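Local coordinates for protein fatty Acyl-Adenylate Ligase (Escherichia coli, PDB 3PBK) that is a fatty acyl-adenylate ligase, a member of the ANL clan of AMP-binding enzymes, at residues D218-M230 and L264-F278. Sequence-based numbering, arbitrary orientation.
Sequences DRCVSWLPFYHDM and LISKNRGTVSVAPPF. With 1ZZ (5'-O-[(S)-(dodecanoyloxy)(hydroxy)phosphoryl]adenosine), chain C.
Leu264 and Ile265, in the last turn of helix 260-267, meet Val221 of strand 220-222. Strands 220-222 and 272-275 are parallel neighbours within the mixed sheet of the AMP-binding fold, and the helix packs against one face of it. Val221 CG1 lies anti to the backbone N (chi1 177°). It touches Leu264 CD1 at 3.5 Å and Ile265 CG1 at 3.9 Å. Farther along, Asn268 OD1 lies 3.2 Å from Arg219 NH1, with the amide nearly perpendicular to the guanidinium (83°). The stronger partner of that NH1 is Asp247, through a salt bridge.

The backbone bonds across the contact begin at Thr271, one residue before strand 272-275. Arg219 O accepts two bonds: Thr271 N in the carbonyl plane, and Val272 N from above that plane. Val272 O then takes the N-H of Val221 at 2.9 Å. Ser273 OG, also anti to its backbone N, reaches back to give a hydrogen bond to Val221 O at 2.7 Å. Trp261 is a further partner of this hydroxyl.

Past the backbone bonds of the pairing the contact is mostly apolar. Val274 CG1 faces the selenium of Met230, a selenomethionine. The residue before Met230, Asp229, belongs to the pocket of the bound 5'-O-[(S)-(dodecanoyloxy)(hydroxy)phosphoryl]adenosine. Ala275 CB sits 3.7 Å from Trp223 CZ2. Pro276 CD fits between two side chains, with Met230 CE at 3.6 Å and Trp223 CH2 at 3.8 Å. Finally, Phe278 CE1 approaches the same indole carbon, Trp223 CH2.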
ATOM      1  N   ASP A 218      16.128   1.365  16.992  1.00 23.17           N
ATOM      2  CA  ASP A 218      15.655   1.377  15.604  1.00 22.62           C
ATOM      3  C   ASP A 218      15.095   2.750  15.246  1.00 22.93           C
ATOM      4  O   ASP A 218      14.615   3.494  16.109  1.00 22.94           O
ATOM      5  CB  ASP A 218      14.582   0.308  15.355  1.00 22.44           C
ATOM      6  CG  ASP A 218      15.160  -1.009  14.836  1.00 22.30           C
ATOM      7  OD1 ASP A 218      16.380  -1.067  14.570  1.00 22.69           O
ATOM      8  OD2 ASP A 218      14.392  -1.990  14.695  1.00 21.19           O
ATOM      9  N   ARG A 219      15.165   3.085  13.967  1.00 22.61           N
ATOM     10  CA  ARG A 219      14.630   4.348  13.492  1.00 21.85           C
ATOM     11  C   ARG A 219      14.129   4.210  12.064  1.00 20.83           C
ATOM     12  O   ARG A 219      14.881   3.798  11.178  1.00 20.31           O
ATOM     13  CB  ARG A 219      15.698   5.424  13.560  1.00 21.60           C
ATOM     14  CG  ARG A 219      15.557   6.464  12.478  1.00 22.18           C
ATOM     15  CD  ARG A 219      16.650   7.481  12.607  1.00 23.41           C
ATOM     16  NE  ARG A 219      16.338   8.451  13.641  1.00 24.13           N
ATOM     17  CZ  ARG A 219      16.150   9.733  13.383  1.00 24.36           C
ATOM     18  NH1 ARG A 219      16.275  10.146  12.132  1.00 24.55           N
ATOM     19  NH2 ARG A 219      15.858  10.589  14.356  1.00 24.85           N
ATOM     20  N   CYS A 220      12.866   4.574  11.851  1.00 20.30           N
ATOM     21  CA  CYS A 220      12.194   4.390  10.564  1.00 20.11           C
ATOM     22  C   CYS A 220      12.376   5.520   9.547  1.00 20.41           C
ATOM     23  O   CYS A 220      12.567   6.683   9.899  1.00 20.91           O
ATOM     24  CB  CYS A 220      10.707   4.176  10.791  1.00 20.16           C
ATOM     25  SG  CYS A 220      10.380   3.029  12.120  1.00 21.78           S
ATOM     26  N   VAL A 221      12.298   5.154   8.273  1.00 20.07           N
ATOM     27  CA  VAL A 221      12.410   6.100   7.174  1.00 20.46           C
ATOM     28  C   VAL A 221      11.335   5.753   6.154  1.00 19.72           C
ATOM     29  O   VAL A 221      11.258   4.611   5.704  1.00 20.04           O
ATOM     30  CB  VAL A 221      13.801   6.004   6.502  1.00 20.32           C
ATOM     31  CG1 VAL A 221      13.895   6.945   5.307  1.00 19.74           C
ATOM     32  CG2 VAL A 221      14.901   6.296   7.511  1.00 20.69           C
ATOM     33  N   SER A 222      10.496   6.718   5.796  1.00 19.07           N
ATOM     34  CA  SER A 222       9.448   6.463   4.811  1.00 19.28           C
ATOM     35  C   SER A 222       9.312   7.592   3.806  1.00 19.65           C
ATOM     36  O   SER A 222       9.464   8.762   4.148  1.00 20.31           O
ATOM     37  CB  SER A 222       8.099   6.235   5.494  1.00 19.16           C
ATOM     38  OG  SER A 222       7.030   6.388   4.577  1.00 18.61           O
ATOM     39  N   TRP A 223       9.034   7.235   2.560  1.00 19.58           N
ATOM     40  CA  TRP A 223       8.668   8.226   1.567  1.00 19.81           C
ATOM     41  C   TRP A 223       7.229   7.967   1.110  1.00 20.72           C
ATOM     42  O   TRP A 223       6.707   8.669   0.244  1.00 22.49           O
ATOM     43  CB  TRP A 223       9.650   8.226   0.389  1.00 20.43           C
ATOM     44  CG  TRP A 223       9.838   6.888  -0.259  1.00 20.10           C
ATOM     45  CD1 TRP A 223      10.873   6.024  -0.066  1.00 20.15           C
ATOM     46  CD2 TRP A 223       8.960   6.257  -1.198  1.00 20.21           C
ATOM     47  NE1 TRP A 223      10.694   4.892  -0.821  1.00 19.47           N
ATOM     48  CE2 TRP A 223       9.525   5.010  -1.523  1.00 20.36           C
ATOM     49  CE3 TRP A 223       7.748   6.623  -1.790  1.00 20.02           C
ATOM     50  CZ2 TRP A 223       8.921   4.131  -2.422  1.00 20.84           C
ATOM     51  CZ3 TRP A 223       7.155   5.751  -2.675  1.00 19.52           C
ATOM     52  CH2 TRP A 223       7.737   4.522  -2.985  1.00 20.40           C
ATOM     53  N   LEU A 224       6.585   6.969   1.719  1.00 20.00           N
ATOM     54  CA  LEU A 224       5.226   6.571   1.352  1.00 19.90           C
ATOM     55  C   LEU A 224       4.181   7.611   1.734  1.00 21.76           C
ATOM     56  O   LEU A 224       4.352   8.351   2.707  1.00 22.41           O
ATOM     57  CB  LEU A 224       4.873   5.249   2.019  1.00 19.77           C
ATOM     58  CG  LEU A 224       5.893   4.139   1.822  1.00 19.75           C
ATOM     59  CD1 LEU A 224       5.691   3.057   2.855  1.00 20.20           C
ATOM     60  CD2 LEU A 224       5.785   3.583   0.424  1.00 19.39           C
ATOM     61  N   PRO A 225       3.075   7.658   0.976  1.00 22.93           N
ATOM     62  CA  PRO A 225       2.003   8.634   1.216  1.00 22.96           C
ATOM     63  C   PRO A 225       1.174   8.222   2.417  1.00 22.35           C
ATOM     64  O   PRO A 225       0.973   7.025   2.617  1.00 22.38           O
ATOM     65  CB  PRO A 225       1.135   8.520  -0.041  1.00 23.65           C
ATOM     66  CG  PRO A 225       1.833   7.549  -0.960  1.00 23.54           C
ATOM     67  CD  PRO A 225       2.747   6.736  -0.121  1.00 22.81           C
ATOM     68  N   PHE A 226       0.688   9.180   3.196  1.00 22.83           N
ATOM     69  CA  PHE A 226      -0.183   8.836   4.317  1.00 21.98           C
ATOM     70  C   PHE A 226      -1.546   8.382   3.824  1.00 21.67           C
ATOM     71  O   PHE A 226      -2.318   7.793   4.571  1.00 21.25           O
ATOM     72  CB  PHE A 226      -0.315   9.995   5.312  1.00 21.62           C
ATOM     73  CG  PHE A 226       0.951  10.280   6.085  1.00 21.56           C
ATOM     74  CD1 PHE A 226       1.864   9.275   6.343  1.00 21.39           C
ATOM     75  CD2 PHE A 226       1.220  11.543   6.566  1.00 21.46           C
ATOM     76  CE1 PHE A 226       3.016   9.534   7.046  1.00 20.54           C
ATOM     77  CE2 PHE A 226       2.369  11.797   7.275  1.00 20.65           C
ATOM     78  CZ  PHE A 226       3.264  10.795   7.511  1.00 20.39           C
ATOM     79  N   TYR A 227      -1.833   8.637   2.553  1.00 22.93           N
ATOM     80  CA  TYR A 227      -3.131   8.274   2.007  1.00 23.83           C
ATOM     81  C   TYR A 227      -3.186   6.816   1.566  1.00 25.51           C
ATOM     82  O   TYR A 227      -4.272   6.268   1.412  1.00 27.24           O
ATOM     83  CB  TYR A 227      -3.593   9.230   0.894  1.00 24.13           C
ATOM     84  CG  TYR A 227      -2.642   9.394  -0.270  1.00 25.42           C
ATOM     85  CD1 TYR A 227      -2.476   8.382  -1.202  1.00 26.99           C
ATOM     86  CD2 TYR A 227      -1.930  10.578  -0.456  1.00 25.67           C
ATOM     87  CE1 TYR A 227      -1.603   8.533  -2.283  1.00 27.89           C
ATOM     88  CE2 TYR A 227      -1.058  10.740  -1.528  1.00 25.91           C
ATOM     89  CZ  TYR A 227      -0.898   9.713  -2.443  1.00 27.09           C
ATOM     90  OH  TYR A 227      -0.032   9.842  -3.517  1.00 28.66           O
ATOM     91  N   HIS A 228      -2.027   6.184   1.374  1.00 25.89           N
ATOM     92  CA  HIS A 228      -1.990   4.728   1.160  1.00 25.84           C
ATOM     93  C   HIS A 228      -1.910   3.987   2.470  1.00 23.78           C
ATOM     94  O   HIS A 228      -1.499   4.524   3.491  1.00 23.80           O
ATOM     95  CB  HIS A 228      -0.839   4.274   0.261  1.00 26.27           C
ATOM     96  CG  HIS A 228      -1.129   4.414  -1.202  1.00 31.48           C
ATOM     97  ND1 HIS A 228      -0.137   4.447  -2.161  1.00 33.25           N
ATOM     98  CD2 HIS A 228      -2.301   4.558  -1.868  1.00 33.33           C
ATOM     99  CE1 HIS A 228      -0.687   4.586  -3.355  1.00 34.40           C
ATOM    100  NE2 HIS A 228      -1.997   4.658  -3.205  1.00 35.28           N
ATOM    101  N   ASP A 229      -2.290   2.729   2.424  1.00 23.29           N
ATOM    102  CA  ASP A 229      -2.355   1.905   3.609  1.00 21.90           C
ATOM    103  C   ASP A 229      -1.017   1.708   4.347  1.00 20.12           C
ATOM    104  O   ASP A 229      -0.924   1.836   5.566  1.00 18.58           O
ATOM    105  CB  ASP A 229      -2.877   0.561   3.170  1.00 22.27           C
ATOM    106  CG  ASP A 229      -3.146  -0.319   4.309  1.00 21.82           C
ATOM    107  OD1 ASP A 229      -3.643   0.205   5.338  1.00 21.40           O
ATOM    108  OD2 ASP A 229      -2.850  -1.520   4.175  1.00 22.16           O
HETATM  109  N   MSE A 230       0.009   1.370   3.580  1.00 21.59           N
HETATM  110  CA  MSE A 230       1.353   1.133   4.084  1.00 20.13           C
HETATM  111  C   MSE A 230       1.964   2.355   4.758  1.00 18.74           C
HETATM  112  O   MSE A 230       2.435   2.287   5.886  1.00 17.66           O
HETATM  113  CB  MSE A 230       2.237   0.693   2.921  1.00 20.60           C
HETATM  114  CG  MSE A 230       3.547   0.075   3.340  1.00 23.18           C
HETATM  115 SE   MSE A 230       4.272  -1.171   2.011  1.00 44.45          SE
HETATM  116  CE  MSE A 230       4.846   0.075   0.628  1.00 25.06           C
ATOM    117  N   LEU A 264      18.723   9.763   2.801  1.00 24.34           N
ATOM    118  CA  LEU A 264      18.137  10.005   4.104  1.00 23.97           C
ATOM    119  C   LEU A 264      18.505   8.893   5.082  1.00 24.50           C
ATOM    120  O   LEU A 264      18.927   9.170   6.206  1.00 25.13           O
ATOM    121  CB  LEU A 264      16.619  10.160   3.971  1.00 23.74           C
ATOM    122  CG  LEU A 264      15.880  11.020   4.997  1.00 23.23           C
ATOM    123  CD1 LEU A 264      15.180  10.154   5.998  1.00 23.69           C
ATOM    124  CD2 LEU A 264      16.828  11.967   5.693  1.00 24.04           C
ATOM    125  N   ILE A 265      18.358   7.639   4.663  1.00 23.37           N
ATOM    126  CA  ILE A 265      18.715   6.522   5.532  1.00 22.78           C
ATOM    127  C   ILE A 265      20.148   6.685   6.023  1.00 23.98           C
ATOM    128  O   ILE A 265      20.393   6.730   7.224  1.00 24.59           O
ATOM    129  CB  ILE A 265      18.577   5.156   4.831  1.00 22.28           C
ATOM    130  CG1 ILE A 265      17.113   4.812   4.585  1.00 21.12           C
ATOM    131  CG2 ILE A 265      19.197   4.060   5.669  1.00 21.88           C
ATOM    132  CD1 ILE A 265      16.930   3.560   3.768  1.00 19.65           C
ATOM    133  N   SER A 266      21.091   6.791   5.092  1.00 24.55           N
ATOM    134  CA  SER A 266      22.507   6.900   5.441  1.00 25.19           C
ATOM    135  C   SER A 266      22.835   8.146   6.276  1.00 25.33           C
ATOM    136  O   SER A 266      23.754   8.128   7.104  1.00 24.87           O
ATOM    137  CB  SER A 266      23.364   6.869   4.178  1.00 26.01           C
ATOM    138  OG  SER A 266      24.692   7.259   4.466  1.00 27.88           O
ATOM    139  N   LYS A 267      22.072   9.216   6.058  1.00 24.66           N
ATOM    140  CA  LYS A 267      22.291  10.487   6.747  1.00 24.90           C
ATOM    141  C   LYS A 267      22.097  10.379   8.253  1.00 25.24           C
ATOM    142  O   LYS A 267      22.896  10.895   9.033  1.00 25.59           O
ATOM    143  CB  LYS A 267      21.351  11.566   6.199  1.00 25.11           C
ATOM    144  CG  LYS A 267      21.614  12.962   6.755  1.00 25.02           C
ATOM    145  CD  LYS A 267      20.454  13.900   6.463  1.00 25.88           C
ATOM    146  CE  LYS A 267      20.696  15.297   7.029  1.00 27.65           C
ATOM    147  NZ  LYS A 267      21.387  16.209   6.057  1.00 29.98           N
ATOM    148  N   ASN A 268      21.024   9.717   8.659  1.00 24.52           N
ATOM    149  CA  ASN A 268      20.682   9.613  10.066  1.00 24.13           C
ATOM    150  C   ASN A 268      20.911   8.217  10.614  1.00 25.18           C
ATOM    151  O   ASN A 268      20.379   7.866  11.678  1.00 25.24           O
ATOM    152  CB  ASN A 268      19.219  10.004  10.280  1.00 24.24           C
ATOM    153  CG  ASN A 268      18.972  11.478  10.049  1.00 25.17           C
ATOM    154  OD1 ASN A 268      17.826  11.912   9.921  1.00 25.36           O
ATOM    155  ND2 ASN A 268      20.048  12.264   9.995  1.00 25.46           N
ATOM    156  N   ARG A 269      21.688   7.413   9.892  1.00 24.47           N
ATOM    157  CA  ARG A 269      21.888   6.032  10.299  1.00 23.98           C
ATOM    158  C   ARG A 269      20.540   5.340  10.488  1.00 23.24           C
ATOM    159  O   ARG A 269      20.341   4.592  11.452  1.00 22.13           O
ATOM    160  CB  ARG A 269      22.686   5.979  11.598  1.00 24.40           C
ATOM    161  CG  ARG A 269      24.067   6.587  11.494  1.00 24.38           C
ATOM    162  CD  ARG A 269      24.987   5.691  10.694  1.00 25.54           C
ATOM    163  NE  ARG A 269      24.843   5.906   9.254  1.00 26.24           N
ATOM    164  CZ  ARG A 269      25.208   5.019   8.330  1.00 26.24           C
ATOM    165  NH1 ARG A 269      25.727   3.846   8.690  1.00 25.34           N
ATOM    166  NH2 ARG A 269      25.044   5.301   7.048  1.00 26.41           N
ATOM    167  N   GLY A 270      19.621   5.613   9.561  1.00 22.82           N
ATOM    168  CA  GLY A 270      18.311   4.989   9.530  1.00 21.94           C
ATOM    169  C   GLY A 270      18.384   3.476   9.543  1.00 22.07           C
ATOM    170  O   GLY A 270      19.382   2.877   9.144  1.00 22.13           O
ATOM    171  N   THR A 271      17.313   2.839   9.987  1.00 21.66           N
ATOM    172  CA  THR A 271      17.395   1.426  10.310  1.00 21.11           C
ATOM    173  C   THR A 271      16.342   0.578   9.611  1.00 20.07           C
ATOM    174  O   THR A 271      16.639  -0.493   9.092  1.00 19.82           O
ATOM    175  CB  THR A 271      17.292   1.238  11.837  1.00 21.85           C
ATOM    176  OG1 THR A 271      18.612   1.191  12.394  1.00 22.72           O
ATOM    177  CG2 THR A 271      16.571  -0.038  12.169  1.00 21.28           C
ATOM    178  N   VAL A 272      15.109   1.067   9.611  1.00 19.92           N
ATOM    179  CA  VAL A 272      13.979   0.324   9.078  1.00 19.00           C
ATOM    180  C   VAL A 272      13.288   1.159   8.020  1.00 18.21           C
ATOM    181  O   VAL A 272      13.085   2.357   8.185  1.00 18.52           O
ATOM    182  CB  VAL A 272      12.971  -0.053  10.201  1.00 18.77           C
ATOM    183  CG1 VAL A 272      11.637  -0.485   9.623  1.00 18.15           C
ATOM    184  CG2 VAL A 272      13.535  -1.150  11.059  1.00 18.82           C
ATOM    185  N   SER A 273      12.944   0.527   6.915  1.00 17.93           N
ATOM    186  CA  SER A 273      12.175   1.207   5.894  1.00 18.24           C
ATOM    187  C   SER A 273      11.520   0.162   5.038  1.00 18.27           C
ATOM    188  O   SER A 273      12.014  -0.958   4.938  1.00 18.58           O
ATOM    189  CB  SER A 273      13.065   2.093   5.039  1.00 18.55           C
ATOM    190  OG  SER A 273      12.298   2.718   4.032  1.00 19.12           O
ATOM    191  N   VAL A 274      10.393   0.510   4.437  1.00 18.02           N
ATOM    192  CA  VAL A 274       9.689  -0.439   3.597  1.00 18.65           C
ATOM    193  C   VAL A 274       9.112   0.308   2.415  1.00 19.20           C
ATOM    194  O   VAL A 274       8.643   1.432   2.562  1.00 19.90           O
ATOM    195  CB  VAL A 274       8.556  -1.170   4.365  1.00 19.14           C
ATOM    196  CG1 VAL A 274       7.895  -2.215   3.476  1.00 19.33           C
ATOM    197  CG2 VAL A 274       9.089  -1.819   5.634  1.00 16.78           C
ATOM    198  N   ALA A 275       9.165  -0.319   1.245  1.00 19.66           N
ATOM    199  CA  ALA A 275       8.661   0.269   0.016  1.00 19.13           C
ATOM    200  C   ALA A 275       8.087  -0.840  -0.851  1.00 19.90           C
ATOM    201  O   ALA A 275       8.341  -2.014  -0.599  1.00 19.80           O
ATOM    202  CB  ALA A 275       9.789   0.971  -0.707  1.00 19.49           C
ATOM    203  N   PRO A 276       7.316  -0.475  -1.883  1.00 20.02           N
ATOM    204  CA  PRO A 276       6.852  -1.432  -2.892  1.00 20.28           C
ATOM    205  C   PRO A 276       7.995  -1.849  -3.818  1.00 20.37           C
ATOM    206  O   PRO A 276       9.006  -1.154  -3.893  1.00 20.74           O
ATOM    207  CB  PRO A 276       5.833  -0.624  -3.700  1.00 21.48           C
ATOM    208  CG  PRO A 276       5.660   0.675  -2.982  1.00 21.05           C
ATOM    209  CD  PRO A 276       6.888   0.895  -2.193  1.00 20.70           C
ATOM    210  N   PRO A 277       7.831  -2.962  -4.539  1.00 19.43           N
ATOM    211  CA  PRO A 277       8.835  -3.450  -5.479  1.00 19.25           C
ATOM    212  C   PRO A 277       9.450  -2.347  -6.328  1.00 21.76           C
ATOM    213  O   PRO A 277      10.672  -2.313  -6.477  1.00 22.57           O
ATOM    214  CB  PRO A 277       8.031  -4.383  -6.365  1.00 18.72           C
ATOM    215  CG  PRO A 277       7.031  -4.928  -5.475  1.00 20.27           C
ATOM    216  CD  PRO A 277       6.646  -3.827  -4.529  1.00 20.34           C
ATOM    217  N   PHE A 278       8.627  -1.462  -6.881  1.00 22.44           N
ATOM    218  CA  PHE A 278       9.140  -0.423  -7.776  1.00 23.23           C
ATOM    219  C   PHE A 278       9.989   0.623  -7.063  1.00 23.05           C
ATOM    220  O   PHE A 278      10.852   1.235  -7.681  1.00 24.45           O
ATOM    221  CB  PHE A 278       8.006   0.266  -8.555  1.00 24.83           C
ATOM    222  CG  PHE A 278       7.189   1.216  -7.728  1.00 24.86           C
ATOM    223  CD1 PHE A 278       7.630   2.514  -7.507  1.00 23.99           C
ATOM    224  CD2 PHE A 278       5.978   0.810  -7.173  1.00 26.29           C
ATOM    225  CE1 PHE A 278       6.884   3.397  -6.739  1.00 24.94           C
ATOM    226  CE2 PHE A 278       5.218   1.683  -6.405  1.00 27.34           C
ATOM    227  CZ  PHE A 278       5.673   2.983  -6.184  1.00 26.50           C
TER
HETATM  228  P   1ZZ C   1      -3.326  -2.367   0.367  1.00 26.52           P
HETATM  229  C1  1ZZ C   1       7.404  -0.306  10.435  1.00 17.34           C
HETATM  230  N1  1ZZ C   1      -0.362  -7.291  -2.146  1.00 22.26           N
HETATM  231  O1  1ZZ C   1      -0.016  -2.781   0.499  1.00 25.44           O
HETATM  232  C2  1ZZ C   1       6.355  -1.271   9.952  1.00 15.47           C
HETATM  233  N2  1ZZ C   1       1.381  -7.379  -0.780  1.00 20.15           N
HETATM  234  O2  1ZZ C   1      -2.104  -2.414   1.475  1.00 25.21           O
HETATM  235  C3  1ZZ C   1       6.049  -1.304   8.458  1.00 16.00           C
HETATM  236  N3  1ZZ C   1       0.484  -9.124  -3.712  1.00 21.20           N
HETATM  237  O3  1ZZ C   1      -4.792  -2.713   0.876  1.00 23.68           O
HETATM  238  C4  1ZZ C   1       5.112  -2.446   8.019  1.00 15.93           C
HETATM  239  N4  1ZZ C   1       2.535 -10.020  -3.108  1.00 21.68           N
HETATM  240  O4  1ZZ C   1      -3.414  -1.125  -0.213  1.00 28.96           O
HETATM  241  C5  1ZZ C   1       5.019  -2.915   6.563  1.00 15.37           C
HETATM  242  N5  1ZZ C   1       3.668  -9.209  -1.109  1.00 18.40           N
HETATM  243  O5  1ZZ C   1      -2.995  -3.454  -0.755  1.00 25.00           O
HETATM  244  C6  1ZZ C   1       3.682  -3.536   6.254  1.00 15.04           C
HETATM  245  O6  1ZZ C   1      -1.995  -5.723  -2.027  1.00 24.70           O
HETATM  246  C7  1ZZ C   1       3.564  -4.685   5.285  1.00 16.79           C
HETATM  247  O7  1ZZ C   1      -3.487  -8.524  -3.580  1.00 23.83           O
HETATM  248  C8  1ZZ C   1       2.270  -4.804   4.512  1.00 17.20           C
HETATM  249  O8  1ZZ C   1      -4.572  -7.981  -0.993  1.00 20.04           O
HETATM  250  C9  1ZZ C   1       2.300  -4.860   2.977  1.00 18.91           C
HETATM  251  C10 1ZZ C   1       1.371  -3.998   2.160  1.00 21.16           C
HETATM  252  C11 1ZZ C   1      -0.008  -3.621   2.484  1.00 21.86           C
HETATM  253  C12 1ZZ C   1      -0.766  -3.055   1.378  1.00 24.75           C
HETATM  254  C13 1ZZ C   1      -3.712  -4.657  -0.652  1.00 23.61           C
HETATM  255  C14 1ZZ C   1      -3.390  -5.761  -1.667  1.00 22.44           C
HETATM  256  C15 1ZZ C   1      -3.449  -7.274  -1.383  1.00 21.35           C
HETATM  257  C16 1ZZ C   1      -2.801  -7.795  -2.596  1.00 23.43           C
HETATM  258  C17 1ZZ C   1      -1.642  -6.873  -2.763  1.00 24.49           C
HETATM  259  C18 1ZZ C   1       0.171  -6.773  -1.041  1.00 21.80           C
HETATM  260  C19 1ZZ C   1       1.572  -8.327  -1.786  1.00 20.43           C
HETATM  261  C20 1ZZ C   1       0.557  -8.287  -2.613  1.00 20.85           C
HETATM  262  C21 1ZZ C   1       1.516  -9.980  -3.923  1.00 21.86           C
HETATM  263  C22 1ZZ C   1       2.577  -9.163  -1.999  1.00 20.27           C